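PDB 6A2F: alanine racemase, biosynthetic from Pseudomonas aeruginosa PAO1, which belongs to the alanine racemase family of two-domain pyridoxal-phosphate enzymes, joining an N-terminal TIM-type barrel to a C-terminal domain built largely of beta strands. Local coordinates for residues A[4-9]-A[352-357]; A[99-104]-A[121-126]; A[105-110]-A[139-144]; A[232-237]-A[322-327]. One frame throughout, in Å; residues are numbered along the deposited sequence.

Overall arrangement
The four contacts form two clusters on opposite sides of the chain's centre, one in each domain. Contacts 2 and 3, with centres about 9 Å apart, lie in the N-terminal barrel and share helix 103-112; their segments alternate along the chain, strand 118-123 leading on to helix 135-145. Contacts 1 and 4, centres about 10 Å apart, reach the same C-terminal sheet, in which strand 4-8 runs antiparallel to strand 234-246. From one cluster to the other, centres are about 37 to 45 Å apart. Contact 1 encloses the other three, because it pairs the first strand of the chain with the last: the N-terminal strand thus belongs to the C-terminal domain, where it lies beside the C-terminal one.

Contact 1: residues A[4-9]-A[352-357]; sequences LVATVD and VPRRYS
Val-8 lies alongside the ring of Tyr-356, both side chains pointing the same way, with CB of Val-8 3.5 Å from CE1 of the tyrosine; the phenol end runs on to a hydrogen bond with the carbonyl of His-40. On the same face, Ala-6 sets its CB 3.7 Å from CD of Arg-354. That arginine folds back at chi2 (-62°), so that NH1 gives a bond of 2.7 Å to Val-352 O, lying in the guanidinium plane, while Gly-39, Val-348 and Thr-349 offer further carbonyls. On the other face, CG1 of Val-5 crosses the Arg-355 chain at about a right angle, 3.5 Å from CG. Leu-4 CD2 closes the start of the pairing against Val-352 CG2 at 3.7 Å. Between the two faces the backbones are laced together, by Ala-6 N to Pro-353 O at one end and Ser-357 N to Val-8 O at the other; the straightest bond joins Val-8 N to Arg-355 O (2.8 Å, 175° at the hydrogen). Strand 234-246 takes the other edge of strand 4-8. The result is a parallel pair of N- and C-terminal strands built into an otherwise largely antiparallel sheet, that of the C-terminal domain of alanine racemase.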
loop_
_atom_site.group_PDB
_atom_site.type_symbol
_atom_site.label_atom_id
_atom_site.label_comp_id
_atom_site.label_asym_id
_atom_site.label_seq_id
_atom_site.Cartn_x
_atom_site.Cartn_y
_atom_site.Cartn_z
ATOM N N LEU A 4 11.344 9.325 7.987
ATOM C CA LEU A 4 9.993 8.776 8.004
ATOM C C LEU A 4 9.932 7.556 8.907
ATOM O O LEU A 4 10.612 6.548 8.668
ATOM C CB LEU A 4 9.508 8.420 6.597
ATOM C CG LEU A 4 8.080 7.876 6.527
ATOM C CD1 LEU A 4 7.054 8.959 6.831
ATOM C CD2 LEU A 4 7.824 7.281 5.158
ATOM N N VAL A 5 9.113 7.662 9.949
ATOM C CA VAL A 5 9.002 6.620 10.964
ATOM C C VAL A 5 7.544 6.429 11.388
ATOM O O VAL A 5 6.824 7.401 11.636
ATOM C CB VAL A 5 9.889 6.924 12.203
ATOM C CG1 VAL A 5 9.656 5.906 13.304
ATOM C CG2 VAL A 5 11.365 6.943 11.833
ATOM N N ALA A 6 7.119 5.170 11.447
ATOM C CA ALA A 6 5.827 4.815 12.019
ATOM C C ALA A 6 6.028 4.380 13.475
ATOM O O ALA A 6 6.532 3.287 13.749
ATOM C CB ALA A 6 5.158 3.718 11.204
ATOM N N THR A 7 5.658 5.256 14.402
ATOM C CA THR A 7 5.763 4.966 15.825
ATOM C C THR A 7 4.472 4.303 16.286
ATOM O O THR A 7 3.378 4.858 16.118
ATOM C CB THR A 7 6.058 6.248 16.636
ATOM O OG1 THR A 7 7.298 6.807 16.189
ATOM C CG2 THR A 7 6.159 5.955 18.133
ATOM N N VAL A 8 4.615 3.108 16.851
ATOM C CA VAL A 8 3.481 2.319 17.310
ATOM C C VAL A 8 3.434 2.289 18.839
ATOM O O VAL A 8 4.405 1.896 19.504
ATOM C CB VAL A 8 3.514 0.884 16.738
ATOM C CG1 VAL A 8 2.290 0.092 17.175
ATOM C CG2 VAL A 8 3.608 0.908 15.220
ATOM N N ASP A 9 2.300 2.724 19.387
ATOM C CA ASP A 9 2.064 2.685 20.826
ATOM C C ASP A 9 1.373 1.375 21.205
ATOM O O ASP A 9 0.148 1.244 21.088
ATOM C CB ASP A 9 1.234 3.897 21.271
ATOM C CG ASP A 9 1.111 4.006 22.786
ATOM O OD1 ASP A 9 1.476 3.050 23.505
ATOM O OD2 ASP A 9 0.647 5.059 23.265
ATOM N N VAL A 352 8.921 1.681 5.481
ATOM C CA VAL A 352 8.690 2.583 6.603
ATOM C C VAL A 352 9.036 1.833 7.886
ATOM O O VAL A 352 8.332 0.893 8.260
ATOM C CB VAL A 352 7.227 3.069 6.663
ATOM C CG1 VAL A 352 7.028 4.035 7.825
ATOM C CG2 VAL A 352 6.827 3.710 5.343
ATOM N N PRO A 353 10.139 2.224 8.552
ATOM C CA PRO A 353 10.517 1.529 9.783
ATOM C C PRO A 353 9.483 1.713 10.883
ATOM O O PRO A 353 8.845 2.762 10.969
ATOM C CB PRO A 353 11.848 2.185 10.179
ATOM C CG PRO A 353 11.910 3.463 9.424
ATOM C CD PRO A 353 11.137 3.237 8.160
ATOM N N ARG A 354 9.314 0.684 11.702
ATOM C CA ARG A 354 8.428 0.755 12.846
ATOM C C ARG A 354 9.268 0.931 14.110
ATOM O O ARG A 354 10.234 0.195 14.317
ATOM C CB ARG A 354 7.564 -0.515 12.940
ATOM C CG ARG A 354 6.894 -0.972 11.641
ATOM C CD ARG A 354 5.917 0.067 11.105
ATOM N NE ARG A 354 4.823 -0.505 10.323
ATOM C CZ ARG A 354 4.820 -0.652 8.999
ATOM N NH1 ARG A 354 5.866 -0.282 8.271
ATOM N NH2 ARG A 354 3.759 -1.172 8.398
ATOM N N ARG A 355 8.921 1.925 14.929
ATOM C CA ARG A 355 9.500 2.077 16.273
ATOM C C ARG A 355 8.412 1.811 17.303
ATOM O O ARG A 355 7.257 2.198 17.104
ATOM C CB ARG A 355 10.083 3.481 16.511
ATOM C CG ARG A 355 11.264 3.920 15.646
ATOM C CD ARG A 355 12.506 3.045 15.766
ATOM N NE ARG A 355 12.557 2.047 14.696
ATOM C CZ ARG A 355 13.673 1.526 14.187
ATOM N NH1 ARG A 355 13.597 0.624 13.212
ATOM N NH2 ARG A 355 14.867 1.900 14.644
ATOM N N TYR A 356 8.780 1.171 18.408
ATOM C CA TYR A 356 7.802 0.799 19.426
ATOM C C TYR A 356 8.054 1.517 20.739
ATOM O O TYR A 356 9.167 1.513 21.259
ATOM C CB TYR A 356 7.727 -0.727 19.569
ATOM C CG TYR A 356 7.240 -1.369 18.287
ATOM C CD1 TYR A 356 5.877 -1.540 18.045
ATOM C CD2 TYR A 356 8.140 -1.756 17.291
ATOM C CE1 TYR A 356 5.424 -2.101 16.859
ATOM C CE2 TYR A 356 7.699 -2.313 16.101
ATOM C CZ TYR A 356 6.340 -2.484 15.887
ATOM O OH TYR A 356 5.891 -3.042 14.705
ATOM N N SER A 357 7.009 2.157 21.256
ATOM C CA SER A 357 7.160 3.108 22.351
ATOM C C SER A 357 7.004 2.492 23.739
ATOM O O SER A 357 6.187 1.585 23.953
ATOM C CB SER A 357 6.220 4.308 22.170
ATOM O OG SER A 357 4.862 3.910 22.145
#

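Contact 2: residues A[99-104]-A[121-126]; sequences VIQGAE and WLKLDS
Lys-123 reaches along the flank of Gln-101, the two chains side by side and pointing the same way. Its CB starts 3.8 Å from Ile-100 O and 3.9 Å from CG of Gln-101. CG stands anti to the backbone N (chi1 -173°), which sends the chain out beside the glutamine, and CD then comes within 3.7 Å of Gln-101 CG. A bend at chi3 (-70°) follows, and CE meets CG1 of Val-99 at 3.9 Å, the valine crossing the lysine at a slant. At the tip, NZ hydrogen-bonds to the carbonyl of Leu-79 and to a bound malonate ion, probably from the crystallisation liquor, so the amine end of this buried lysine has partners beyond the two strands. These strands, 98-100 and 118-123, are the parallel neighbours of a beta-alpha-beta unit in the N-terminal barrel, joined by helix 103-112, with Gly-102 at its N-cap. Ile-100 makes both backbone bonds between the segments: its N donates to Trp-121 O at 3.0 Å, and its O accepts from Lys-123 N at 2.9 Å. Val-99 and Trp-121 share the lysine's face of the sheet, CG2 of the valine lying 3.9 Å from CB of the tryptophan, whose indole leads away so that NE1 bonds to Asp-97. On the reverse face, Ile-100 CB and Leu-122 CD2 approach each other beneath helix 135-145, where Leu-145 touches both side chains.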
loop_
_atom_site.group_PDB
_atom_site.type_symbol
_atom_site.label_atom_id
_atom_site.label_comp_id
_atom_site.label_asym_id
_atom_site.label_seq_id
_atom_site.Cartn_x
_atom_site.Cartn_y
_atom_site.Cartn_z
ATOM N N VAL A 99 -12.296 -22.611 10.060
ATOM C CA VAL A 99 -13.565 -22.129 9.547
ATOM C C VAL A 99 -13.951 -22.960 8.320
ATOM O O VAL A 99 -13.098 -23.283 7.484
ATOM C CB VAL A 99 -13.509 -20.615 9.212
ATOM C CG1 VAL A 99 -14.550 -20.231 8.173
ATOM C CG2 VAL A 99 -13.701 -19.780 10.469
ATOM N N ILE A 100 -15.231 -23.327 8.243
ATOM C CA ILE A 100 -15.812 -23.903 7.028
ATOM C C ILE A 100 -16.927 -22.988 6.494
ATOM O O ILE A 100 -17.909 -22.729 7.188
ATOM C CB ILE A 100 -16.317 -25.348 7.247
ATOM C CG1 ILE A 100 -15.151 -26.269 7.624
ATOM C CG2 ILE A 100 -17.017 -25.863 5.996
ATOM C CD1 ILE A 100 -15.565 -27.634 8.130
ATOM N N GLN A 101 -16.747 -22.509 5.260
ATOM C CA GLN A 101 -17.620 -21.508 4.625
ATOM C C GLN A 101 -18.385 -22.046 3.435
ATOM O O GLN A 101 -19.418 -21.494 3.068
ATOM C CB GLN A 101 -16.794 -20.356 4.065
ATOM C CG GLN A 101 -15.932 -19.632 5.062
ATOM C CD GLN A 101 -14.788 -18.893 4.403
ATOM O OE1 GLN A 101 -14.371 -19.218 3.287
ATOM N NE2 GLN A 101 -14.265 -17.897 5.097
ATOM N N GLY A 102 -17.844 -23.080 2.796
ATOM C CA GLY A 102 -18.387 -23.577 1.538
ATOM C C GLY A 102 -18.315 -25.082 1.436
ATOM O O GLY A 102 -17.625 -25.735 2.222
ATOM N N ALA A 103 -19.042 -25.630 0.463
ATOM C CA ALA A 103 -19.104 -27.074 0.252
ATOM C C ALA A 103 -17.716 -27.637 -0.078
ATOM O O ALA A 103 -17.294 -28.646 0.502
ATOM C CB ALA A 103 -20.111 -27.413 -0.843
ATOM N N GLU A 104 -17.005 -26.965 -0.984
ATOM C CA GLU A 104 -15.670 -27.402 -1.396
ATOM C C GLU A 104 -14.727 -27.483 -0.189
ATOM O O GLU A 104 -14.092 -28.516 0.041
ATOM C CB GLU A 104 -15.095 -26.486 -2.491
ATOM C CG GLU A 104 -15.937 -26.382 -3.764
ATOM C CD GLU A 104 -17.085 -25.375 -3.662
ATOM O OE1 GLU A 104 -17.073 -24.513 -2.751
ATOM O OE2 GLU A 104 -18.009 -25.440 -4.505
ATOM N N TRP A 121 -15.485 -23.653 13.216
ATOM C CA TRP A 121 -16.469 -22.577 13.165
ATOM C C TRP A 121 -17.144 -22.608 11.800
ATOM O O TRP A 121 -16.493 -22.406 10.769
ATOM C CB TRP A 121 -15.796 -21.216 13.374
ATOM C CG TRP A 121 -15.135 -21.039 14.716
ATOM C CD1 TRP A 121 -13.974 -21.623 15.145
ATOM C CD2 TRP A 121 -15.590 -20.209 15.795
ATOM N NE1 TRP A 121 -13.683 -21.215 16.426
ATOM C CE2 TRP A 121 -14.653 -20.343 16.848
ATOM C CE3 TRP A 121 -16.697 -19.366 15.977
ATOM C CZ2 TRP A 121 -14.794 -19.669 18.071
ATOM C CZ3 TRP A 121 -16.837 -18.695 17.198
ATOM C CH2 TRP A 121 -15.886 -18.848 18.222
ATOM N N LEU A 122 -18.444 -22.885 11.797
ATOM C CA LEU A 122 -19.232 -22.887 10.574
ATOM C C LEU A 122 -19.657 -21.464 10.282
ATOM O O LEU A 122 -20.212 -20.786 11.152
ATOM C CB LEU A 122 -20.470 -23.784 10.716
ATOM C CG LEU A 122 -20.301 -25.303 10.732
ATOM C CD1 LEU A 122 -21.620 -25.979 11.072
ATOM C CD2 LEU A 122 -19.780 -25.803 9.392
ATOM N N LYS A 123 -19.394 -21.011 9.062
ATOM C CA LYS A 123 -19.698 -19.638 8.694
ATOM C C LYS A 123 -21.035 -19.502 7.995
ATOM O O LYS A 123 -21.263 -20.078 6.932
ATOM C CB LYS A 123 -18.585 -19.022 7.841
ATOM C CG LYS A 123 -18.786 -17.531 7.582
ATOM C CD LYS A 123 -17.596 -16.895 6.892
ATOM C CE LYS A 123 -16.390 -16.815 7.813
ATOM N NZ LYS A 123 -15.241 -16.181 7.113
ATOM N N LEU A 124 -21.911 -18.725 8.615
ATOM C CA LEU A 124 -23.175 -18.342 8.017
ATOM C C LEU A 124 -22.993 -17.093 7.167
ATOM O O LEU A 124 -22.406 -16.100 7.613
ATOM C CB LEU A 124 -24.211 -18.070 9.114
ATOM C CG LEU A 124 -25.539 -17.426 8.709
ATOM C CD1 LEU A 124 -26.411 -18.404 7.931
ATOM C CD2 LEU A 124 -26.260 -16.911 9.942
ATOM N N ASP A 125 -23.588 -17.105 5.984
ATOM C CA ASP A 125 -23.608 -15.920 5.161
ATOM C C ASP A 125 -24.968 -15.341 5.523
ATOM O O ASP A 125 -25.997 -15.891 5.157
ATOM C CB ASP A 125 -23.553 -16.271 3.681
ATOM C CG ASP A 125 -23.792 -15.069 2.785
ATOM O OD1 ASP A 125 -23.783 -13.934 3.283
ATOM O OD2 ASP A 125 -23.991 -15.265 1.577
ATOM N N SER A 126 -24.968 -14.239 6.256
ATOM C CA SER A 126 -26.208 -13.612 6.702
ATOM C C SER A 126 -26.646 -12.368 5.932
ATOM O O SER A 126 -27.611 -11.722 6.307
ATOM C CB SER A 126 -26.154 -13.318 8.200
ATOM O OG SER A 126 -25.095 -12.450 8.518
#

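Contact 3: residues A[105-110]-A[139-144]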
loop_
_atom_site.group_PDB
_atom_site.type_symbol
_atom_site.label_atom_id
_atom_site.label_comp_id
_atom_site.label_asym_id
_atom_site.label_seq_id
_atom_site.Cartn_x
_atom_site.Cartn_y
_atom_site.Cartn_z
ATOM N N GLN A 105 -14.671 -26.403 0.589
ATOM C CA GLN A 105 -13.838 -26.331 1.789
ATOM C C GLN A 105 -14.228 -27.391 2.821
ATOM O O GLN A 105 -13.368 -28.084 3.361
ATOM C CB GLN A 105 -13.929 -24.936 2.405
ATOM C CG GLN A 105 -12.961 -24.678 3.544
ATOM C CD GLN A 105 -13.020 -23.247 4.026
ATOM O OE1 GLN A 105 -14.063 -22.772 4.472
ATOM N NE2 GLN A 105 -11.894 -22.548 3.942
ATOM N N GLY A 106 -15.525 -27.508 3.089
ATOM C CA GLY A 106 -16.038 -28.522 4.015
ATOM C C GLY A 106 -15.656 -29.936 3.619
ATOM O O GLY A 106 -15.314 -30.764 4.470
ATOM N N GLU A 107 -15.702 -30.198 2.316
ATOM C CA GLU A 107 -15.327 -31.493 1.768
ATOM C C GLU A 107 -13.817 -31.729 1.930
ATOM O O GLU A 107 -13.379 -32.857 2.175
ATOM C CB GLU A 107 -15.761 -31.586 0.301
ATOM C CG GLU A 107 -16.346 -32.932 -0.105
ATOM C CD GLU A 107 -17.526 -33.365 0.757
ATOM O OE1 GLU A 107 -18.632 -32.799 0.607
ATOM O OE2 GLU A 107 -17.349 -34.292 1.578
ATOM N N ALA A 108 -13.029 -30.659 1.815
ATOM C CA ALA A 108 -11.581 -30.747 2.000
ATOM C C ALA A 108 -11.207 -31.101 3.446
ATOM O O ALA A 108 -10.271 -31.875 3.681
ATOM C CB ALA A 108 -10.902 -29.456 1.564
ATOM N N PHE A 109 -11.943 -30.535 4.404
ATOM C CA PHE A 109 -11.741 -30.853 5.815
ATOM C C PHE A 109 -12.063 -32.319 6.107
ATOM O O PHE A 109 -11.270 -33.020 6.733
ATOM C CB PHE A 109 -12.569 -29.935 6.719
ATOM C CG PHE A 109 -12.673 -30.423 8.139
ATOM C CD1 PHE A 109 -11.600 -30.283 9.018
ATOM C CD2 PHE A 109 -13.834 -31.043 8.591
ATOM C CE1 PHE A 109 -11.689 -30.739 10.322
ATOM C CE2 PHE A 109 -13.927 -31.501 9.896
ATOM C CZ PHE A 109 -12.856 -31.347 10.764
ATOM N N LEU A 110 -13.230 -32.766 5.650
ATOM C CA LEU A 110 -13.632 -34.170 5.750
ATOM C C LEU A 110 -12.573 -35.114 5.182
ATOM O O LEU A 110 -12.218 -36.107 5.820
ATOM C CB LEU A 110 -14.973 -34.388 5.036
ATOM C CG LEU A 110 -16.304 -34.383 5.810
ATOM C CD1 LEU A 110 -16.275 -33.484 7.033
ATOM C CD2 LEU A 110 -17.462 -33.994 4.898
ATOM N N ARG A 139 -27.288 -25.936 8.416
ATOM C CA ARG A 139 -27.972 -26.962 9.211
ATOM C C ARG A 139 -27.507 -28.349 8.764
ATOM O O ARG A 139 -27.191 -29.197 9.597
ATOM C CB ARG A 139 -29.498 -26.825 9.113
ATOM C CG ARG A 139 -30.002 -25.413 9.384
ATOM C CD ARG A 139 -31.515 -25.311 9.464
ATOM N NE ARG A 139 -31.960 -25.428 10.847
ATOM C CZ ARG A 139 -32.293 -24.403 11.623
ATOM N NH1 ARG A 139 -32.259 -23.161 11.165
ATOM N NH2 ARG A 139 -32.672 -24.629 12.867
ATOM N N ALA A 140 -27.433 -28.551 7.449
ATOM C CA ALA A 140 -26.949 -29.808 6.878
ATOM C C ALA A 140 -25.531 -30.143 7.344
ATOM O O ALA A 140 -25.255 -31.274 7.755
ATOM C CB ALA A 140 -27.018 -29.765 5.359
ATOM N N TRP A 141 -24.641 -29.151 7.290
ATOM C CA TRP A 141 -23.257 -29.333 7.731
ATOM C C TRP A 141 -23.146 -29.527 9.241
ATOM O O TRP A 141 -22.271 -30.259 9.707
ATOM C CB TRP A 141 -22.360 -28.201 7.229
ATOM C CG TRP A 141 -21.943 -28.429 5.821
ATOM C CD1 TRP A 141 -22.553 -27.953 4.697
ATOM C CD2 TRP A 141 -20.847 -29.234 5.372
ATOM N NE1 TRP A 141 -21.898 -28.400 3.576
ATOM C CE2 TRP A 141 -20.847 -29.189 3.962
ATOM C CE3 TRP A 141 -19.863 -29.984 6.025
ATOM C CZ2 TRP A 141 -19.899 -29.864 3.188
ATOM C CZ3 TRP A 141 -18.918 -30.655 5.259
ATOM C CH2 TRP A 141 -18.945 -30.590 3.852
ATOM N N HIS A 142 -24.039 -28.889 9.998
ATOM C CA HIS A 142 -24.099 -29.114 11.439
ATOM C C HIS A 142 -24.408 -30.586 11.731
ATOM O O HIS A 142 -23.731 -31.212 12.551
ATOM C CB HIS A 142 -25.120 -28.201 12.124
ATOM C CG HIS A 142 -25.160 -28.363 13.612
ATOM N ND1 HIS A 142 -25.925 -29.326 14.236
ATOM C CD2 HIS A 142 -24.510 -27.701 14.598
ATOM C CE1 HIS A 142 -25.750 -29.243 15.545
ATOM N NE2 HIS A 142 -24.896 -28.265 15.790
ATOM N N ALA A 143 -25.416 -31.124 11.040
ATOM C CA ALA A 143 -25.804 -32.536 11.151
ATOM C C ALA A 143 -24.651 -33.499 10.843
ATOM O O ALA A 143 -24.520 -34.540 11.487
ATOM C CB ALA A 143 -27.000 -32.833 10.252
ATOM N N ARG A 144 -23.820 -33.144 9.868
ATOM C CA ARG A 144 -22.680 -33.974 9.499
ATOM C C ARG A 144 -21.567 -33.896 10.543
ATOM O O ARG A 144 -20.933 -34.904 10.859
ATOM C CB ARG A 144 -22.142 -33.575 8.116
ATOM C CG ARG A 144 -21.424 -34.698 7.365
ATOM C CD ARG A 144 -21.251 -34.380 5.875
ATOM N NE ARG A 144 -22.317 -33.508 5.366
ATOM C CZ ARG A 144 -22.443 -33.098 4.106
ATOM N NH1 ARG A 144 -21.578 -33.482 3.170
ATOM N NH2 ARG A 144 -23.458 -32.298 3.780
#
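Trp-141 bridges from helix 139-144 to helix 105-110, two outer helices of the N-terminal TIM-type barrel that run almost parallel (5° between their directions) with axes 12.5 Å apart. The tight part of the contact is at Gly-106. Because this residue has no side chain, the far end of the indole can press against bare backbone, CH2 lying 3.4 Å from the glycine C. Leu-110, one turn further along, slants across the same end of the ring with its CD2 3.7 Å from CZ3. Phe-133, from the loop before helix 135-145, stacks on the tryptophan, and Leu-145 of that helix packs against Leu-110. The outer side is much looser. Glu-107 and Arg-144 are exposed and cross at about a right angle, and OE1 to NH1, at 4.0 Å, makes only a long salt bridge, with the carboxylate and guanidinium planes 35° apart. Arg-144 CD lies 3.9 Å from Leu-110 CD2, though the arginine also touches a crystal neighbour. A bend at chi3 (-29°) folds its guanidinium back over its own helix neighbour: NH2 sits 4.1 Å above one face of the Trp-141 ring, offset toward the rim.

Contact 4: residues A[232-237]-A[322-327]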
loop_
_atom_site.group_PDB
_atom_site.type_symbol
_atom_site.label_atom_id
_atom_site.label_comp_id
_atom_site.label_asym_id
_atom_site.label_seq_id
_atom_site.Cartn_x
_atom_site.Cartn_y
_atom_site.Cartn_z
ATOM N N PRO A 232 -5.117 6.227 19.678
ATOM C CA PRO A 232 -4.480 5.888 18.398
ATOM C C PRO A 232 -3.165 5.144 18.586
ATOM O O PRO A 232 -2.323 5.561 19.379
ATOM C CB PRO A 232 -4.247 7.254 17.733
ATOM C CG PRO A 232 -4.302 8.246 18.844
ATOM C CD PRO A 232 -5.255 7.684 19.859
ATOM N N ALA A 233 -3.003 4.040 17.867
ATOM C CA ALA A 233 -1.822 3.199 18.014
ATOM C C ALA A 233 -0.656 3.675 17.153
ATOM O O ALA A 233 0.486 3.675 17.615
ATOM C CB ALA A 233 -2.157 1.745 17.709
ATOM N N MET A 234 -0.945 4.085 15.918
ATOM C CA MET A 234 0.105 4.440 14.965
ATOM C C MET A 234 0.273 5.943 14.790
ATOM O O MET A 234 -0.699 6.675 14.601
ATOM C CB MET A 234 -0.131 3.787 13.597
ATOM C CG MET A 234 1.093 3.840 12.687
ATOM S SD MET A 234 0.774 3.574 10.927
ATOM C CE MET A 234 0.433 1.816 10.901
ATOM N N SER A 235 1.524 6.385 14.844
ATOM C CA SER A 235 1.877 7.757 14.533
ATOM C C SER A 235 2.865 7.748 13.371
ATOM O O SER A 235 3.994 7.280 13.513
ATOM C CB SER A 235 2.477 8.444 15.761
ATOM O OG SER A 235 2.262 9.839 15.708
ATOM N N LEU A 236 2.423 8.231 12.213
ATOM C CA LEU A 236 3.293 8.321 11.044
ATOM C C LEU A 236 3.884 9.724 10.970
ATOM O O LEU A 236 3.178 10.696 10.690
ATOM C CB LEU A 236 2.538 7.953 9.759
ATOM C CG LEU A 236 3.348 7.840 8.458
ATOM C CD1 LEU A 236 4.377 6.720 8.536
ATOM C CD2 LEU A 236 2.440 7.649 7.249
ATOM N N GLY A 237 5.181 9.822 11.252
ATOM C CA GLY A 237 5.872 11.106 11.287
ATOM C C GLY A 237 6.924 11.241 10.202
ATOM O O GLY A 237 7.683 10.305 9.939
ATOM N N GLU A 322 3.410 15.450 11.097
ATOM C CA GLU A 322 2.519 14.336 11.433
ATOM C C GLU A 322 1.502 14.085 10.315
ATOM O O GLU A 322 0.643 14.930 10.044
ATOM C CB GLU A 322 1.808 14.563 12.774
ATOM C CG GLU A 322 0.970 13.371 13.217
ATOM C CD GLU A 322 0.407 13.509 14.620
ATOM O OE1 GLU A 322 -0.794 13.215 14.809
ATOM O OE2 GLU A 322 1.157 13.905 15.538
ATOM N N LEU A 323 1.620 12.930 9.660
ATOM C CA LEU A 323 0.660 12.531 8.632
ATOM C C LEU A 323 -0.596 11.982 9.295
ATOM O O LEU A 323 -1.707 12.217 8.821
ATOM C CB LEU A 323 1.257 11.500 7.660
ATOM C CG LEU A 323 2.319 11.875 6.612
ATOM C CD1 LEU A 323 2.062 13.217 5.936
ATOM C CD2 LEU A 323 3.724 11.826 7.192
ATOM N N TRP A 324 -0.400 11.227 10.374
ATOM C CA TRP A 324 -1.474 10.849 11.298
ATOM C C TRP A 324 -0.916 10.313 12.608
ATOM O O TRP A 324 0.233 9.878 12.659
ATOM C CB TRP A 324 -2.461 9.851 10.679
ATOM C CG TRP A 324 -1.880 8.550 10.182
ATOM C CD1 TRP A 324 -1.471 7.480 10.936
ATOM C CD2 TRP A 324 -1.694 8.169 8.814
ATOM N NE1 TRP A 324 -1.026 6.466 10.119
ATOM C CE2 TRP A 324 -1.151 6.862 8.813
ATOM C CE3 TRP A 324 -1.928 8.809 7.589
ATOM C CZ2 TRP A 324 -0.838 6.181 7.633
ATOM C CZ3 TRP A 324 -1.611 8.130 6.410
ATOM C CH2 TRP A 324 -1.074 6.827 6.444
ATOM N N GLY A 325 -1.731 10.363 13.661
ATOM C CA GLY A 325 -1.333 9.895 14.990
ATOM C C GLY A 325 -2.221 10.427 16.103
ATOM O O GLY A 325 -3.450 10.458 15.974
ATOM N N ALA A 326 -1.590 10.845 17.201
ATOM C CA ALA A 326 -2.311 11.367 18.361
ATOM C C ALA A 326 -2.804 12.806 18.151
ATOM O O ALA A 326 -3.765 13.233 18.792
ATOM C CB ALA A 326 -1.454 11.266 19.615
ATOM N N GLY A 327 -2.150 13.539 17.252
ATOM C CA GLY A 327 -2.530 14.920 16.958
ATOM C C GLY A 327 -3.580 15.038 15.866
ATOM O O GLY A 327 -4.449 15.904 15.924
HETATM O O HOH W 1 1.179 11.438 17.572
#
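A beta bulge shapes the junction of strand 234-246 with the end of strand 320-322: Leu-236 pairs with Trp-324 and Gly-237 with Glu-322, which leaves Leu-323 as the extra residue at a corner of the chain. Both backbone bonds belong to Leu-236, its N donating to Trp-324 O at 2.8 Å and its O accepting from Leu-323 N at 2.9 Å. Its CD2 methyl lies over one face of the indole in a CH-pi contact, 3.8 Å from the centroid of the six-membered ring and 21° off the normal. CG of Trp-324 sits between its own backbone N and carbonyl carbon (chi1 58°), which swings the ring back beneath strand 234-246. There Met-234 meets it at the edge in a Met-aromatic contact, where NE1 makes a weak hydrogen bond of 3.5 Å to SD, the sulfur lying near the ring plane. Leu-344 and Leu-345 of helix 341-346 also pack on the tryptophan, tying this part of the C-terminal domain's sheet to a helix. Gly-325, with no side chain, runs close beside the strand, its CA 3.3 Å from Met-234 O. On the face opposite the indole a water gathers three polar groups: it lies 2.7 Å from Ser-235 OG, donates to Glu-322 OE2 and accepts from Ala-326 N. The other carboxylate oxygen, OE1, takes Gly-327 N at 2.8 Å on its syn lone pair and also the backbone N of Leu-328.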